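Local coordinates for uncharacterized hypothetical protein (Bacteroides vulgatus, PDB 4FMR) that is of unknown function but probably binds DNA, pairing an HU/IHF-like domain with an immunoglobulin-like domain, at residues K35-I38 against L39-V43; E59-E62 against E63-E67. All blocks are in the same frame, centred on the assembly; numbering follows the deposited sequence.

Contact 1: K35-I38 against L39-V43; sequences KEII and LDRMV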
loop_
_atom_site.group_PDB
_atom_site.type_symbol
_atom_site.label_atom_id
_atom_site.label_comp_id
_atom_site.label_asym_id
_atom_site.label_seq_id
_atom_site.Cartn_x
_atom_site.Cartn_y
_atom_site.Cartn_z
ATOM N N LYS B 35 3.049 11.937 13.940
ATOM C CA LYS B 35 4.459 11.965 14.346
ATOM C C LYS B 35 4.648 12.435 15.772
ATOM O O LYS B 35 5.518 11.897 16.457
ATOM C CB LYS B 35 5.298 12.840 13.406
ATOM C CG LYS B 35 5.731 12.063 12.168
ATOM C CD LYS B 35 6.795 12.791 11.337
ATOM C CE LYS B 35 6.202 13.567 10.193
ATOM N NZ LYS B 35 7.250 14.168 9.332
ATOM N N GLU B 36 3.827 13.407 16.231
ATOM C CA GLU B 36 3.910 13.957 17.579
ATOM C C GLU B 36 3.639 12.880 18.631
ATOM O O GLU B 36 4.394 12.784 19.581
ATOM C CB GLU B 36 2.940 15.142 17.767
ATOM C CG GLU B 36 3.180 15.840 19.100
ATOM C CD GLU B 36 2.155 16.816 19.656
ATOM O OE1 GLU B 36 0.976 16.790 19.231
ATOM O OE2 GLU B 36 2.525 17.555 20.596
ATOM N N ILE B 37 2.590 12.071 18.461
ATOM C CA ILE B 37 2.232 11.004 19.409
ATOM C C ILE B 37 3.294 9.866 19.350
ATOM O O ILE B 37 3.724 9.367 20.400
ATOM C CB ILE B 37 0.782 10.500 19.128
ATOM C CG1 ILE B 37 -0.241 11.643 19.415
ATOM C CG2 ILE B 37 0.445 9.260 19.968
ATOM C CD1 ILE B 37 -1.502 11.626 18.471
ATOM N N ILE B 38 3.734 9.499 18.122
ATOM C CA ILE B 38 4.772 8.492 17.886
ATOM C C ILE B 38 6.008 8.876 18.677
ATOM O O ILE B 38 6.498 8.059 19.430
ATOM C CB ILE B 38 5.078 8.310 16.370
ATOM C CG1 ILE B 38 3.888 7.662 15.647
ATOM C CG2 ILE B 38 6.390 7.505 16.143
ATOM C CD1 ILE B 38 3.931 7.741 14.142
ATOM N N LEU B 39 6.472 10.117 18.552
ATOM C CA LEU B 39 7.650 10.623 19.271
ATOM C C LEU B 39 7.452 10.578 20.784
ATOM O O LEU B 39 8.374 10.205 21.502
ATOM C CB LEU B 39 7.975 12.064 18.823
ATOM C CG LEU B 39 8.715 12.173 17.481
ATOM C CD1 LEU B 39 8.690 13.602 16.956
ATOM C CD2 LEU B 39 10.138 11.642 17.594
ATOM N N ASP B 40 6.263 10.951 21.267
ATOM C CA ASP B 40 5.936 10.887 22.690
ATOM C C ASP B 40 5.965 9.440 23.201
ATOM O O ASP B 40 6.433 9.212 24.305
ATOM C CB ASP B 40 4.553 11.499 22.964
ATOM C CG ASP B 40 4.415 12.984 22.694
ATOM O OD1 ASP B 40 5.460 13.657 22.503
ATOM O OD2 ASP B 40 3.257 13.461 22.594
ATOM N N ARG B 41 5.475 8.470 22.395
ATOM C CA ARG B 41 5.441 7.062 22.806
ATOM C C ARG B 41 6.857 6.433 22.783
ATOM O O ARG B 41 7.148 5.541 23.604
ATOM C CB ARG B 41 4.463 6.259 21.946
ATOM C CG ARG B 41 3.006 6.561 22.264
ATOM C CD ARG B 41 2.099 5.735 21.397
ATOM N NE ARG B 41 0.687 6.089 21.568
ATOM C CZ ARG B 41 -0.311 5.486 20.933
ATOM N NH1 ARG B 41 -0.064 4.498 20.087
ATOM N NH2 ARG B 41 -1.565 5.860 21.149
HETATM N N MSE B 42 7.739 6.940 21.912
HETATM C CA MSE B 42 9.126 6.471 21.809
HETATM C C MSE B 42 9.890 6.831 23.082
HETATM O O MSE B 42 10.565 5.981 23.670
HETATM C CB MSE B 42 9.810 7.081 20.578
HETATM C CG MSE B 42 9.373 6.458 19.268
HETATM SE SE MSE B 42 10.003 7.507 17.746
HETATM C CE MSE B 42 11.974 7.053 17.879
ATOM N N VAL B 43 9.751 8.097 23.508
ATOM C CA VAL B 43 10.339 8.666 24.727
ATOM C C VAL B 43 9.770 7.936 25.967
ATOM O O VAL B 43 10.531 7.591 26.884
ATOM C CB VAL B 43 10.071 10.195 24.766
ATOM C CG1 VAL B 43 10.366 10.786 26.145
ATOM C CG2 VAL B 43 10.894 10.893 23.700
HETATM O O HOH W 1 2.466 15.932 22.662
#
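Arg41 N donates to Ile37 O over 2.8 Å, the shortest of the four i to i+4 backbone bonds that join 35-38 to 39-43 in one continuous alpha helix, part of the HU/IHF-like domain. Leu39, Asp40 and Met42 bond in the same way to Lys35, Glu36 and Ile38. Side chains one turn apart then follow the backbone, each pair in its own manner. Ile37 and Arg41 run alongside each other. Ile37 holds CG1 beside its own N (chi1 -65°), which leaves CG2 to lie over one face of the guanidinium, within 3.6 Å of Arg41 NE. The arginine chain is extended from CG to NE, which carries NH1 outward to a salt bridge with Glu73 of the second subunit. With an alanine here, that Glu73 would probably be left without its charged mate and the Ile37 methyl without the flat group it packs against. The acidic pair behaves differently. Asp40 OD2 accepts a hydrogen bond from a water at 2.6 Å, and the same water makes a weak bond to Glu36 OE2, bridging two carboxylates whose oxygens OE2 of Glu36 and OD2 of Asp40 stand 4.6 Å apart. The other oxygen of Asp40, OD1, is salt-bridged to Arg51 of the following helix, a pairing that probably eases the like-charge proximity. On the buried side, Leu39 rests on Ala55 and Ile58 of helix 51-70, while Ile38 packs against Met61 of the second subunit. The second torsion of selenomethionine Met42 (169°) keeps the chain extended as far as SE, which meets Ile38 CG2 at 4.0 Å.

Contact 2: E59-E62 against E63-E67; sequences ELME and EVVAE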
loop_
_atom_site.group_PDB
_atom_site.type_symbol
_atom_site.label_atom_id
_atom_site.label_comp_id
_atom_site.label_asym_id
_atom_site.label_seq_id
_atom_site.Cartn_x
_atom_site.Cartn_y
_atom_site.Cartn_z
ATOM N N GLU B 59 12.845 13.235 10.586
ATOM C CA GLU B 59 12.845 14.122 9.413
ATOM C C GLU B 59 13.937 13.723 8.419
ATOM O O GLU B 59 13.690 13.735 7.216
ATOM C CB GLU B 59 12.998 15.624 9.785
ATOM C CG GLU B 59 11.773 16.216 10.474
ATOM C CD GLU B 59 10.437 15.973 9.787
ATOM O OE1 GLU B 59 10.242 16.515 8.673
ATOM O OE2 GLU B 59 9.584 15.252 10.366
ATOM N N LEU B 60 15.111 13.351 8.932
ATOM C CA LEU B 60 16.285 12.931 8.184
ATOM C C LEU B 60 15.995 11.618 7.451
ATOM O O LEU B 60 16.319 11.493 6.266
ATOM C CB LEU B 60 17.460 12.786 9.179
ATOM C CG LEU B 60 18.889 12.641 8.647
ATOM C CD1 LEU B 60 19.240 13.746 7.627
ATOM C CD2 LEU B 60 19.891 12.710 9.807
HETATM N N MSE B 61 15.375 10.656 8.156
HETATM C CA MSE B 61 15.033 9.357 7.580
HETATM C C MSE B 61 13.996 9.548 6.438
HETATM O O MSE B 61 14.139 8.926 5.391
HETATM C CB MSE B 61 14.530 8.414 8.690
HETATM C CG MSE B 61 14.110 7.033 8.216
HETATM SE SE MSE B 61 12.243 7.037 7.675
HETATM C CE MSE B 61 11.396 7.422 9.416
ATOM N N GLU B 62 12.987 10.433 6.631
ATOM C CA GLU B 62 11.944 10.718 5.626
ATOM C C GLU B 62 12.532 11.350 4.358
ATOM O O GLU B 62 12.108 10.984 3.251
ATOM C CB GLU B 62 10.855 11.618 6.210
ATOM C CG GLU B 62 10.090 10.875 7.295
ATOM C CD GLU B 62 8.746 11.424 7.723
ATOM O OE1 GLU B 62 8.422 12.579 7.358
ATOM O OE2 GLU B 62 7.999 10.672 8.395
ATOM N N GLU B 63 13.508 12.290 4.533
ATOM C CA GLU B 63 14.207 12.967 3.441
ATOM C C GLU B 63 14.980 11.956 2.581
ATOM O O GLU B 63 14.905 12.000 1.372
ATOM C CB GLU B 63 15.172 14.039 3.997
ATOM C CG GLU B 63 14.487 15.300 4.508
ATOM C CD GLU B 63 15.338 16.222 5.364
ATOM O OE1 GLU B 63 16.570 16.283 5.139
ATOM O OE2 GLU B 63 14.769 16.911 6.241
ATOM N N VAL B 64 15.711 11.049 3.213
ATOM C CA VAL B 64 16.510 10.010 2.540
ATOM C C VAL B 64 15.599 9.058 1.767
ATOM O O VAL B 64 15.893 8.738 0.614
ATOM C CB VAL B 64 17.383 9.248 3.577
ATOM C CG1 VAL B 64 17.955 7.938 3.009
ATOM C CG2 VAL B 64 18.480 10.151 4.124
ATOM N N VAL B 65 14.527 8.587 2.413
ATOM C CA VAL B 65 13.573 7.653 1.825
ATOM C C VAL B 65 12.868 8.336 0.616
ATOM O O VAL B 65 12.794 7.709 -0.449
ATOM C CB VAL B 65 12.556 7.104 2.879
ATOM C CG1 VAL B 65 11.381 6.392 2.200
ATOM C CG2 VAL B 65 13.248 6.155 3.866
ATOM N N ALA B 66 12.399 9.602 0.778
ATOM C CA ALA B 66 11.709 10.343 -0.293
ATOM C C ALA B 66 12.628 10.537 -1.511
ATOM O O ALA B 66 12.174 10.298 -2.631
ATOM C CB ALA B 66 11.188 11.703 0.203
ATOM N N GLU B 67 13.912 10.905 -1.287
ATOM C CA GLU B 67 14.908 11.089 -2.362
ATOM C C GLU B 67 15.203 9.763 -3.101
ATOM O O GLU B 67 15.290 9.767 -4.321
ATOM C CB GLU B 67 16.230 11.683 -1.829
ATOM C CG GLU B 67 16.134 13.155 -1.459
ATOM C CD GLU B 67 17.248 13.717 -0.583
ATOM O OE1 GLU B 67 18.281 13.033 -0.391
ATOM O OE2 GLU B 67 17.072 14.847 -0.073
#
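Four backbone bonds join 59-62 to 63-67, and the tightest is Ala66 N to Glu62 O at 2.8 Å. Glu63, Val64 and Val65 donate likewise to Glu59, Leu60 and Met61, with N-H angles that stay between 154° and 163°, as expected of a regular helix interior. A second class sets methyl groups against backbone carbonyl oxygens one turn back. In Val65, CG1 takes the position anti to the backbone N (chi1 167°), which leaves CG2 beside that N and 3.3 Å from Met61 O. Val64 is turned the same way, and its CG2 sits 3.3 Å from Leu60 O. The apolar contact proper is between Met61 and Val65, which run along the same flank of the helix; Met61 SE is 4.0 Å from Val65 CG2, a contact that holds only tentatively because Met61 is modelled in two conformers. Charged groups form the last class. The carboxylate of Glu62 is buried but satisfied: OE1 pairs with Lys35, and OE2 accepts from the backbone N of Gly78 of the second subunit. Glu59 folds back at its second torsion (-50°) and turns OE2 to the same lysine. Beyond the helix, Val65 packs on Leu79 of the second subunit and Val64 on Arg41 of that subunit. A long helix laid against its partner subunit, with Met61 on Met61 of the other chain, is consistent with the intertwined dimer body of HU/IHF-like DNA-binding proteins.

Overall arrangement
Contacts 1 and 2 sit on consecutive helices, 35-45 and 51-70, with centres about 18 Å apart. What ties them together is one ammonium group: Lys35 NZ forms salt bridges with Glu59 OE2 at 2.8 Å and with Glu62 OE1, also at 2.8 Å. The principle illustrated is that local helical spacing sets side chains in place for longer-range pairing, since an i to i+3 pair of glutamates in contact 2 receives the lysine of contact 1. Both contacts also face the second subunit, where residues of contact 1 in one chain pack on residues of contact 2 in the other.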